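Local structure of Tat-secreted protein Rv2525c (Mycobacterium tuberculosis, 4PMQ) at residues G99-A107 with W129-V140; G27-R35 with G44-L55. The protein may act as a peptidoglycan hydrolase with glycosidase activity, and shows esterase activity toward p-nitrophenyl esters in vitro. All blocks are in the same frame, centred on the assembly; numbering follows the deposited sequence.

Interaction 1 of 2, residues G99-A107 with W129-V140; sequences GPTSAPIYA and WESVIGHQRTGV
P100 O lies 3.7 Å from R137 NH2. P100 to A103 form a type I beta turn, and R137 reaches into it. T101 lies against the guanidinium group of R137, its CA 3.8 Å above the plane. One water joins the carbonyl oxygens of S102 and Q136. A103 O is gripped side-on by R137: NE is 2.8 Å away and NH2 3.0 Å away. The oxygen lies in the guanidinium plane, so the two bonds fix how that group is turned. The bend of R137 at chi3 (72°) turns the guanidinium toward this carbonyl. P104 packs its CB on the carbonyl of R137.

The parallel strand pairing then begins. I105 N donates to R137 O and I105 O accepts from G139 N, so I105 is held at both its N-H and its carbonyl. Its CG2, anti to the backbone N, meets the W129 ring at CZ3 (3.7 Å). I133 CD1 comes up to CB of I105. The ring of Y106 passes close to G139 CA, with CD2 3.9 Å away. A107 N donates to G139 O. The methyl of A107 sits over one face of the W129 indole, 3.7 Å from the centroid of its five-membered ring.

This contact closes the beta-alpha-beta unit of strand 105-108, helix 115-133 and strand 138-142. Strand 61-66 flanks strand 105-108, and strand 158-161 flanks strand 138-142. Helix 79-96 packs beside helix 115-133, with A87 against W129. Beyond that helix, H94 lies against R137.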
loop_
_atom_site.group_PDB
_atom_site.type_symbol
_atom_site.label_atom_id
_atom_site.label_comp_id
_atom_site.label_asym_id
_atom_site.label_seq_id
_atom_site.Cartn_x
_atom_site.Cartn_y
_atom_site.Cartn_z
ATOM N N GLY A 99 12.650 7.032 2.608
ATOM C CA GLY A 99 12.414 5.608 2.399
ATOM C C GLY A 99 13.587 4.960 1.686
ATOM O O GLY A 99 14.099 5.522 0.711
ATOM N N PRO A 100 14.128 3.834 2.200
ATOM C CA PRO A 100 15.278 3.215 1.521
ATOM C C PRO A 100 14.904 2.425 0.253
ATOM O O PRO A 100 13.771 1.933 0.108
ATOM C CB PRO A 100 15.849 2.289 2.595
ATOM C CG PRO A 100 14.651 1.865 3.395
ATOM C CD PRO A 100 13.717 3.067 3.399
ATOM N N THR A 101 15.874 2.244 -0.670
ATOM C CA THR A 101 15.576 1.457 -1.890
ATOM C C THR A 101 15.485 -0.046 -1.569
ATOM O O THR A 101 14.993 -0.828 -2.385
ATOM C CB THR A 101 16.569 1.749 -3.046
ATOM O OG1 THR A 101 17.835 1.201 -2.725
ATOM C CG2 THR A 101 16.709 3.228 -3.354
ATOM N N SER A 102 15.884 -0.469 -0.341
ATOM C CA SER A 102 15.716 -1.855 0.064
ATOM C C SER A 102 14.264 -2.131 0.446
ATOM O O SER A 102 13.914 -3.287 0.690
ATOM C CB SER A 102 16.635 -2.183 1.232
ATOM O OG SER A 102 16.666 -1.170 2.227
ATOM N N ALA A 103 13.433 -1.070 0.546
ATOM C CA ALA A 103 12.045 -1.262 0.939
ATOM C C ALA A 103 11.124 -1.262 -0.304
ATOM O O ALA A 103 11.319 -0.429 -1.192
ATOM C CB ALA A 103 11.610 -0.162 1.914
ATOM N N PRO A 104 10.085 -2.138 -0.339
ATOM C CA PRO A 104 9.177 -2.149 -1.488
ATOM C C PRO A 104 8.169 -1.024 -1.426
ATOM O O PRO A 104 8.078 -0.304 -0.415
ATOM C CB PRO A 104 8.441 -3.505 -1.327
ATOM C CG PRO A 104 8.372 -3.670 0.180
ATOM C CD PRO A 104 9.697 -3.151 0.672
ATOM N N ILE A 105 7.359 -0.910 -2.492
ATOM C CA ILE A 105 6.213 -0.014 -2.506
ATOM C C ILE A 105 5.033 -0.860 -2.944
ATOM O O ILE A 105 5.098 -1.574 -3.974
ATOM C CB ILE A 105 6.402 1.226 -3.406
ATOM C CG1 ILE A 105 7.621 2.080 -2.986
ATOM C CG2 ILE A 105 5.101 2.076 -3.489
ATOM C CD1 ILE A 105 8.053 3.112 -4.118
ATOM N N TYR A 106 3.987 -0.828 -2.146
ATOM C CA TYR A 106 2.775 -1.583 -2.484
ATOM C C TYR A 106 1.896 -0.781 -3.444
ATOM O O TYR A 106 1.241 0.172 -3.001
ATOM C CB TYR A 106 1.981 -1.906 -1.221
ATOM C CG TYR A 106 2.570 -3.027 -0.395
ATOM C CD1 TYR A 106 3.586 -2.785 0.529
ATOM C CD2 TYR A 106 2.085 -4.329 -0.505
ATOM C CE1 TYR A 106 4.114 -3.818 1.313
ATOM C CE2 TYR A 106 2.561 -5.355 0.321
ATOM C CZ TYR A 106 3.591 -5.103 1.208
ATOM O OH TYR A 106 4.032 -6.132 2.030
ATOM N N ALA A 107 1.911 -1.139 -4.744
ATOM C CA ALA A 107 1.054 -0.537 -5.784
ATOM C C ALA A 107 -0.397 -0.979 -5.533
ATOM O O ALA A 107 -0.649 -2.180 -5.315
ATOM C CB ALA A 107 1.528 -0.965 -7.159
ATOM N N TRP A 129 5.674 -1.317 -12.919
ATOM C CA TRP A 129 6.220 -1.094 -11.589
ATOM C C TRP A 129 7.529 -1.881 -11.438
ATOM O O TRP A 129 8.519 -1.317 -10.969
ATOM C CB TRP A 129 5.210 -1.486 -10.507
ATOM C CG TRP A 129 4.305 -0.353 -10.141
ATOM C CD1 TRP A 129 3.144 0.012 -10.756
ATOM C CD2 TRP A 129 4.515 0.590 -9.076
ATOM N NE1 TRP A 129 2.591 1.107 -10.117
ATOM C CE2 TRP A 129 3.429 1.505 -9.107
ATOM C CE3 TRP A 129 5.521 0.764 -8.114
ATOM C CZ2 TRP A 129 3.291 2.534 -8.164
ATOM C CZ3 TRP A 129 5.389 1.791 -7.182
ATOM C CH2 TRP A 129 4.278 2.650 -7.203
ATOM N N GLU A 130 7.543 -3.173 -11.877
ATOM C CA GLU A 130 8.774 -3.983 -11.788
ATOM C C GLU A 130 9.915 -3.392 -12.632
ATOM O O GLU A 130 11.085 -3.502 -12.253
ATOM C CB GLU A 130 8.500 -5.395 -12.261
ATOM C CG GLU A 130 7.511 -6.110 -11.327
ATOM C CD GLU A 130 7.520 -7.608 -11.590
ATOM O OE1 GLU A 130 7.844 -8.001 -12.730
ATOM O OE2 GLU A 130 7.227 -8.389 -10.657
ATOM N N SER A 131 9.575 -2.785 -13.762
ATOM C CA SER A 131 10.579 -2.207 -14.636
ATOM C C SER A 131 11.140 -0.922 -14.070
ATOM O O SER A 131 12.201 -0.501 -14.520
ATOM C CB SER A 131 10.014 -1.944 -16.025
ATOM O OG SER A 131 11.079 -1.543 -16.889
ATOM N N VAL A 132 10.421 -0.261 -13.161
ATOM C CA VAL A 132 10.904 1.013 -12.635
ATOM C C VAL A 132 11.673 0.781 -11.338
ATOM O O VAL A 132 12.843 1.217 -11.246
ATOM C CB VAL A 132 9.735 2.005 -12.428
ATOM C CG1 VAL A 132 10.205 3.251 -11.672
ATOM C CG2 VAL A 132 9.111 2.391 -13.779
ATOM N N ILE A 133 11.029 0.111 -10.343
ATOM C CA ILE A 133 11.693 -0.092 -9.047
ATOM C C ILE A 133 12.240 -1.526 -8.839
ATOM O O ILE A 133 12.993 -1.742 -7.883
ATOM C CB ILE A 133 10.750 0.322 -7.884
ATOM C CG1 ILE A 133 9.488 -0.576 -7.816
ATOM C CG2 ILE A 133 10.391 1.805 -7.981
ATOM C CD1 ILE A 133 8.592 -0.199 -6.574
ATOM N N GLY A 134 11.897 -2.471 -9.726
ATOM C CA GLY A 134 12.394 -3.839 -9.606
ATOM C C GLY A 134 11.376 -4.815 -9.056
ATOM O O GLY A 134 10.553 -4.451 -8.222
ATOM N N HIS A 135 11.453 -6.083 -9.509
ATOM C CA HIS A 135 10.600 -7.159 -9.031
ATOM C C HIS A 135 10.626 -7.226 -7.493
ATOM O O HIS A 135 9.560 -7.306 -6.862
ATOM C CB HIS A 135 11.083 -8.484 -9.622
ATOM C CG HIS A 135 10.377 -9.680 -9.055
ATOM N ND1 HIS A 135 9.073 -9.977 -9.414
ATOM C CD2 HIS A 135 10.837 -10.643 -8.221
ATOM C CE1 HIS A 135 8.760 -11.086 -8.754
ATOM N NE2 HIS A 135 9.792 -11.531 -8.029
ATOM N N GLN A 136 11.835 -7.210 -6.899
ATOM C CA GLN A 136 11.971 -7.348 -5.438
ATOM C C GLN A 136 11.286 -6.204 -4.650
ATOM O O GLN A 136 10.924 -6.407 -3.488
ATOM C CB GLN A 136 13.446 -7.453 -5.049
ATOM C CG GLN A 136 13.963 -8.869 -5.259
ATOM C CD GLN A 136 15.358 -9.079 -4.698
ATOM O OE1 GLN A 136 15.671 -8.704 -3.565
ATOM N NE2 GLN A 136 16.215 -9.728 -5.461
ATOM N N ARG A 137 11.090 -5.036 -5.285
ATOM C CA ARG A 137 10.476 -3.886 -4.620
ATOM C C ARG A 137 8.999 -3.725 -4.942
ATOM O O ARG A 137 8.373 -2.820 -4.415
ATOM C CB ARG A 137 11.186 -2.580 -5.037
ATOM C CG ARG A 137 12.614 -2.454 -4.543
ATOM C CD ARG A 137 13.075 -1.004 -4.753
ATOM N NE ARG A 137 12.419 -0.103 -3.792
ATOM C CZ ARG A 137 12.365 1.222 -3.918
ATOM N NH1 ARG A 137 12.852 1.814 -5.000
ATOM N NH2 ARG A 137 11.781 1.960 -2.980
ATOM N N THR A 138 8.441 -4.579 -5.812
ATOM C CA THR A 138 7.066 -4.400 -6.236
ATOM C C THR A 138 6.125 -5.109 -5.268
ATOM O O THR A 138 6.106 -6.338 -5.202
ATOM C CB THR A 138 6.907 -4.861 -7.701
ATOM O OG1 THR A 138 7.737 -4.020 -8.519
ATOM C CG2 THR A 138 5.457 -4.727 -8.209
ATOM N N GLY A 139 5.306 -4.313 -4.587
ATOM C CA GLY A 139 4.264 -4.829 -3.713
ATOM C C GLY A 139 2.927 -4.664 -4.406
ATOM O O GLY A 139 2.756 -3.799 -5.282
ATOM N N VAL A 140 1.948 -5.480 -4.000
ATOM C CA VAL A 140 0.620 -5.401 -4.591
ATOM C C VAL A 140 -0.432 -5.419 -3.492
ATOM O O VAL A 140 -0.486 -6.393 -2.737
ATOM C CB VAL A 140 0.355 -6.568 -5.610
ATOM C CG1 VAL A 140 -0.979 -6.361 -6.350
ATOM C CG2 VAL A 140 1.495 -6.694 -6.629
HETATM O O HOH W 1 12.305 -4.456 -1.470
#

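Interaction 2 of 2, residues G27-R35 with G44-L55. With TLA (L(+)-tartaric acid), chain B.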
loop_
_atom_site.group_PDB
_atom_site.type_symbol
_atom_site.label_atom_id
_atom_site.label_comp_id
_atom_site.label_asym_id
_atom_site.label_seq_id
_atom_site.Cartn_x
_atom_site.Cartn_y
_atom_site.Cartn_z
ATOM N N GLY A 27 3.074 0.172 13.816
ATOM C CA GLY A 27 3.508 1.020 12.718
ATOM C C GLY A 27 2.391 1.425 11.790
ATOM O O GLY A 27 1.209 1.234 12.099
ATOM N N ALA A 28 2.765 1.955 10.612
ATOM C CA ALA A 28 1.748 2.419 9.679
ATOM C C ALA A 28 2.163 2.134 8.241
ATOM O O ALA A 28 3.363 2.095 7.951
ATOM C CB ALA A 28 1.534 3.914 9.860
ATOM N N ILE A 29 1.174 1.955 7.356
ATOM C CA ILE A 29 1.371 1.795 5.903
ATOM C C ILE A 29 0.969 3.138 5.364
ATOM O O ILE A 29 -0.187 3.537 5.552
ATOM C CB ILE A 29 0.542 0.628 5.260
ATOM C CG1 ILE A 29 0.799 -0.725 5.965
ATOM C CG2 ILE A 29 0.882 0.544 3.762
ATOM C CD1 ILE A 29 -0.228 -1.761 5.718
ATOM N N ARG A 30 1.907 3.850 4.740
ATOM C CA ARG A 30 1.716 5.235 4.365
ATOM C C ARG A 30 1.897 5.498 2.871
ATOM O O ARG A 30 2.699 4.849 2.191
ATOM C CB ARG A 30 2.705 6.087 5.200
ATOM C CG ARG A 30 2.440 5.988 6.727
ATOM C CD ARG A 30 1.104 6.615 7.116
ATOM N NE ARG A 30 1.217 8.055 6.933
ATOM C CZ ARG A 30 0.617 8.761 5.979
ATOM N NH1 ARG A 30 -0.233 8.172 5.134
ATOM N NH2 ARG A 30 0.859 10.066 5.863
ATOM N N TYR A 31 1.147 6.501 2.367
ATOM C CA TYR A 31 1.109 6.810 0.958
ATOM C C TYR A 31 2.311 7.556 0.447
ATOM O O TYR A 31 2.630 8.655 0.928
ATOM C CB TYR A 31 -0.125 7.668 0.659
ATOM C CG TYR A 31 -1.410 6.917 0.854
ATOM C CD1 TYR A 31 -1.855 6.004 -0.103
ATOM C CD2 TYR A 31 -2.177 7.092 2.004
ATOM C CE1 TYR A 31 -3.051 5.319 0.053
ATOM C CE2 TYR A 31 -3.378 6.400 2.178
ATOM C CZ TYR A 31 -3.811 5.521 1.192
ATOM O OH TYR A 31 -4.993 4.831 1.324
ATOM N N VAL A 32 2.882 7.018 -0.631
ATOM C CA VAL A 32 3.942 7.704 -1.367
ATOM C C VAL A 32 3.307 8.182 -2.698
ATOM O O VAL A 32 3.826 7.947 -3.786
ATOM C CB VAL A 32 5.223 6.847 -1.537
ATOM C CG1 VAL A 32 5.914 6.655 -0.183
ATOM C CG2 VAL A 32 4.935 5.486 -2.201
ATOM N N SER A 33 2.161 8.872 -2.574
ATOM C CA SER A 33 1.359 9.369 -3.699
ATOM C C SER A 33 0.907 10.797 -3.516
ATOM O O SER A 33 0.767 11.284 -2.397
ATOM C CB SER A 33 0.099 8.526 -3.845
ATOM O OG SER A 33 0.409 7.163 -3.980
ATOM N N ASP A 34 0.629 11.462 -4.637
ATOM C CA ASP A 34 0.082 12.811 -4.645
ATOM C C ASP A 34 -1.403 12.753 -4.339
ATOM O O ASP A 34 -2.017 11.679 -4.398
ATOM C CB ASP A 34 0.301 13.454 -6.023
ATOM C CG ASP A 34 1.769 13.699 -6.343
ATOM O OD1 ASP A 34 2.444 14.400 -5.557
ATOM O OD2 ASP A 34 2.239 13.183 -7.368
ATOM N N ARG A 35 -1.998 13.928 -4.131
ATOM C CA ARG A 35 -3.444 14.055 -3.944
ATOM C C ARG A 35 -4.084 14.327 -5.310
ATOM O O ARG A 35 -3.768 15.343 -5.955
ATOM C CB ARG A 35 -3.736 15.211 -2.966
ATOM C CG ARG A 35 -3.076 15.034 -1.595
ATOM C CD ARG A 35 -3.261 16.210 -0.640
ATOM N NE ARG A 35 -2.708 17.470 -1.149
ATOM C CZ ARG A 35 -1.438 17.845 -1.005
ATOM N NH1 ARG A 35 -0.560 17.040 -0.408
ATOM N NH2 ARG A 35 -1.032 19.019 -1.470
ATOM N N GLY A 44 -3.086 13.045 4.457
ATOM C CA GLY A 44 -2.189 11.913 4.681
ATOM C C GLY A 44 -1.402 11.520 3.444
ATOM O O GLY A 44 -0.654 10.539 3.479
ATOM N N LYS A 45 -1.560 12.263 2.333
ATOM C CA LYS A 45 -0.823 11.955 1.095
ATOM C C LYS A 45 0.029 13.143 0.643
ATOM O O LYS A 45 -0.523 14.206 0.432
ATOM C CB LYS A 45 -1.804 11.628 -0.050
ATOM C CG LYS A 45 -2.711 10.428 0.132
ATOM C CD LYS A 45 -3.381 10.094 -1.219
ATOM C CE LYS A 45 -4.278 8.896 -1.109
ATOM N NZ LYS A 45 -4.875 8.588 -2.444
ATOM N N PRO A 46 1.327 13.000 0.384
ATOM C CA PRO A 46 2.185 11.845 0.646
ATOM C C PRO A 46 2.814 11.949 2.029
ATOM O O PRO A 46 2.827 13.043 2.617
ATOM C CB PRO A 46 3.276 11.999 -0.428
ATOM C CG PRO A 46 3.391 13.486 -0.673
ATOM C CD PRO A 46 2.121 14.146 -0.119
ATOM N N ILE A 47 3.359 10.851 2.535
ATOM C CA ILE A 47 4.124 10.893 3.777
ATOM C C ILE A 47 5.316 11.831 3.559
ATOM O O ILE A 47 5.954 11.744 2.504
ATOM C CB ILE A 47 4.578 9.476 4.227
ATOM C CG1 ILE A 47 5.469 9.559 5.490
ATOM C CG2 ILE A 47 5.252 8.676 3.080
ATOM C CD1 ILE A 47 5.832 8.177 6.210
ATOM N N GLN A 48 5.602 12.726 4.538
ATOM C CA GLN A 48 6.743 13.630 4.454
ATOM C C GLN A 48 7.893 13.100 5.322
ATOM O O GLN A 48 7.665 12.329 6.280
ATOM C CB GLN A 48 6.354 15.062 4.900
ATOM C CG GLN A 48 5.154 15.686 4.168
ATOM C CD GLN A 48 5.436 15.996 2.712
ATOM O OE1 GLN A 48 6.530 16.434 2.329
ATOM N NE2 GLN A 48 4.428 15.839 1.871
ATOM N N LEU A 49 9.130 13.575 5.040
ATOM C CA LEU A 49 10.285 13.148 5.825
ATOM C C LEU A 49 10.077 13.311 7.360
ATOM O O LEU A 49 10.412 12.391 8.123
ATOM C CB LEU A 49 11.518 13.930 5.377
ATOM C CG LEU A 49 12.841 13.601 6.113
ATOM C CD1 LEU A 49 13.296 12.179 5.829
ATOM C CD2 LEU A 49 13.945 14.587 5.699
ATOM N N SER A 50 9.500 14.447 7.784
ATOM C CA SER A 50 9.307 14.748 9.226
ATOM C C SER A 50 8.394 13.702 9.893
ATOM O O SER A 50 8.659 13.295 11.028
ATOM C CB SER A 50 8.725 16.140 9.421
ATOM O OG SER A 50 7.474 16.283 8.766
ATOM N N GLU A 51 7.362 13.233 9.165
ATOM C CA GLU A 51 6.466 12.203 9.715
ATOM C C GLU A 51 7.206 10.861 9.815
ATOM O O GLU A 51 7.109 10.180 10.835
ATOM C CB GLU A 51 5.216 12.039 8.835
ATOM C CG GLU A 51 4.308 10.942 9.368
ATOM C CD GLU A 51 3.220 10.474 8.423
ATOM O OE1 GLU A 51 2.973 11.123 7.378
ATOM O OE2 GLU A 51 2.584 9.456 8.758
ATOM N N ALA A 52 7.974 10.486 8.766
ATOM C CA ALA A 52 8.774 9.248 8.789
ATOM C C ALA A 52 9.752 9.266 9.981
ATOM O O ALA A 52 9.908 8.263 10.689
ATOM C CB ALA A 52 9.556 9.117 7.489
ATOM N N ARG A 53 10.351 10.434 10.244
ATOM C CA ARG A 53 11.299 10.563 11.357
ATOM C C ARG A 53 10.577 10.417 12.720
ATOM O O ARG A 53 11.103 9.776 13.641
ATOM C CB ARG A 53 12.046 11.889 11.249
ATOM C CG ARG A 53 13.099 11.834 10.144
ATOM C CD ARG A 53 14.076 13.006 10.202
ATOM N NE ARG A 53 14.784 13.062 11.486
ATOM C CZ ARG A 53 15.891 12.378 11.770
ATOM N NH1 ARG A 53 16.447 11.589 10.858
ATOM N NH2 ARG A 53 16.460 12.495 12.961
ATOM N N ASP A 54 9.329 10.883 12.781
ATOM C CA ASP A 54 8.495 10.789 13.990
ATOM C C ASP A 54 8.132 9.330 14.248
ATOM O O ASP A 54 8.287 8.842 15.384
ATOM C CB ASP A 54 7.228 11.645 13.837
ATOM C CG ASP A 54 6.324 11.639 15.066
ATOM O OD1 ASP A 54 6.848 11.515 16.191
ATOM O OD2 ASP A 54 5.099 11.758 14.899
ATOM N N LEU A 55 7.678 8.623 13.191
ATOM C CA LEU A 55 7.327 7.198 13.325
ATOM C C LEU A 55 8.544 6.362 13.763
ATOM O O LEU A 55 8.471 5.660 14.778
ATOM C CB LEU A 55 6.766 6.638 12.001
ATOM C CG LEU A 55 5.430 7.218 11.566
ATOM C CD1 LEU A 55 5.094 6.858 10.126
ATOM C CD2 LEU A 55 4.333 6.716 12.461
HETATM O O1 TLA B . -8.442 4.721 2.105
HETATM O O11 TLA B . -9.239 6.828 2.154
HETATM C C1 TLA B . -8.842 5.729 1.534
HETATM C C2 TLA B . -8.903 5.831 0.013
HETATM O O2 TLA B . -8.513 4.615 -0.603
HETATM C C3 TLA B . -7.993 6.966 -0.470
HETATM O O3 TLA B . -6.633 6.653 -0.253
HETATM C C4 TLA B . -8.238 7.277 -1.943
HETATM O O4 TLA B . -7.325 7.355 -2.747
HETATM O O41 TLA B . -9.489 7.544 -2.213
HETATM O O HOH W 2 -4.725 10.737 -4.495
#
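The C-terminal end of strand 27-31 meets the loop leading into helix 49-57 and the first turns of that helix, within a beta-alpha-beta unit. R30 NE binds E51 OE2 at 2.7 Å, nearly straight (173°), and R30 NH2 binds E51 OE1 at 2.8 Å. This is a side-on salt bridge, with the two groups nearly coplanar. NH1 and NH2 also close end-on on G44 O, each at 2.9 Å. Four bonds, all close to the guanidinium plane, fix how this buried group is turned, while I47 CB covers a face. Bends at chi2 and chi3 of R30 fold it back toward G44 and E51.

Y31 O accepts from I47 N, just after the cis peptide bond before P46. K45 runs extended over the Y31 ring. Its CE lies 3.8 Å from the centroid, and NZ makes a cation-pi contact at 4.8 Å. NZ also bonds tartrate O4 (2.8 Å), a water and Q67 O. Tartrate O3 donates to Y31 OH. R35 NH1 binds K45 O.

The tartrate is probably from the crystallisation liquor, but Y31 and K45 hold it at a strand's C-terminal end, where TIM barrel enzymes carry their active sites, consistent with a substrate pocket.

Interaction 2 (27-35 with 44-55) closes before interaction 1 (99-107 with 129-140) opens, so the two come in series along the chain. Their centres are about 16 Å apart. Both build on one curled sheet, in which strand 61-66 lies between strands 27-31 and 105-108. Each belongs to its own beta-alpha-beta unit. The two meet directly where V32 CG2 packs on I105 CG2 at 3.6 Å. Helix 79-96 touches both, with H94 against V32 and R137. Together they form parts of one glycoside hydrolase-like domain of the TIM barrel clan. A separate tartrate, probably also from the crystallisation liquor, binds at R137.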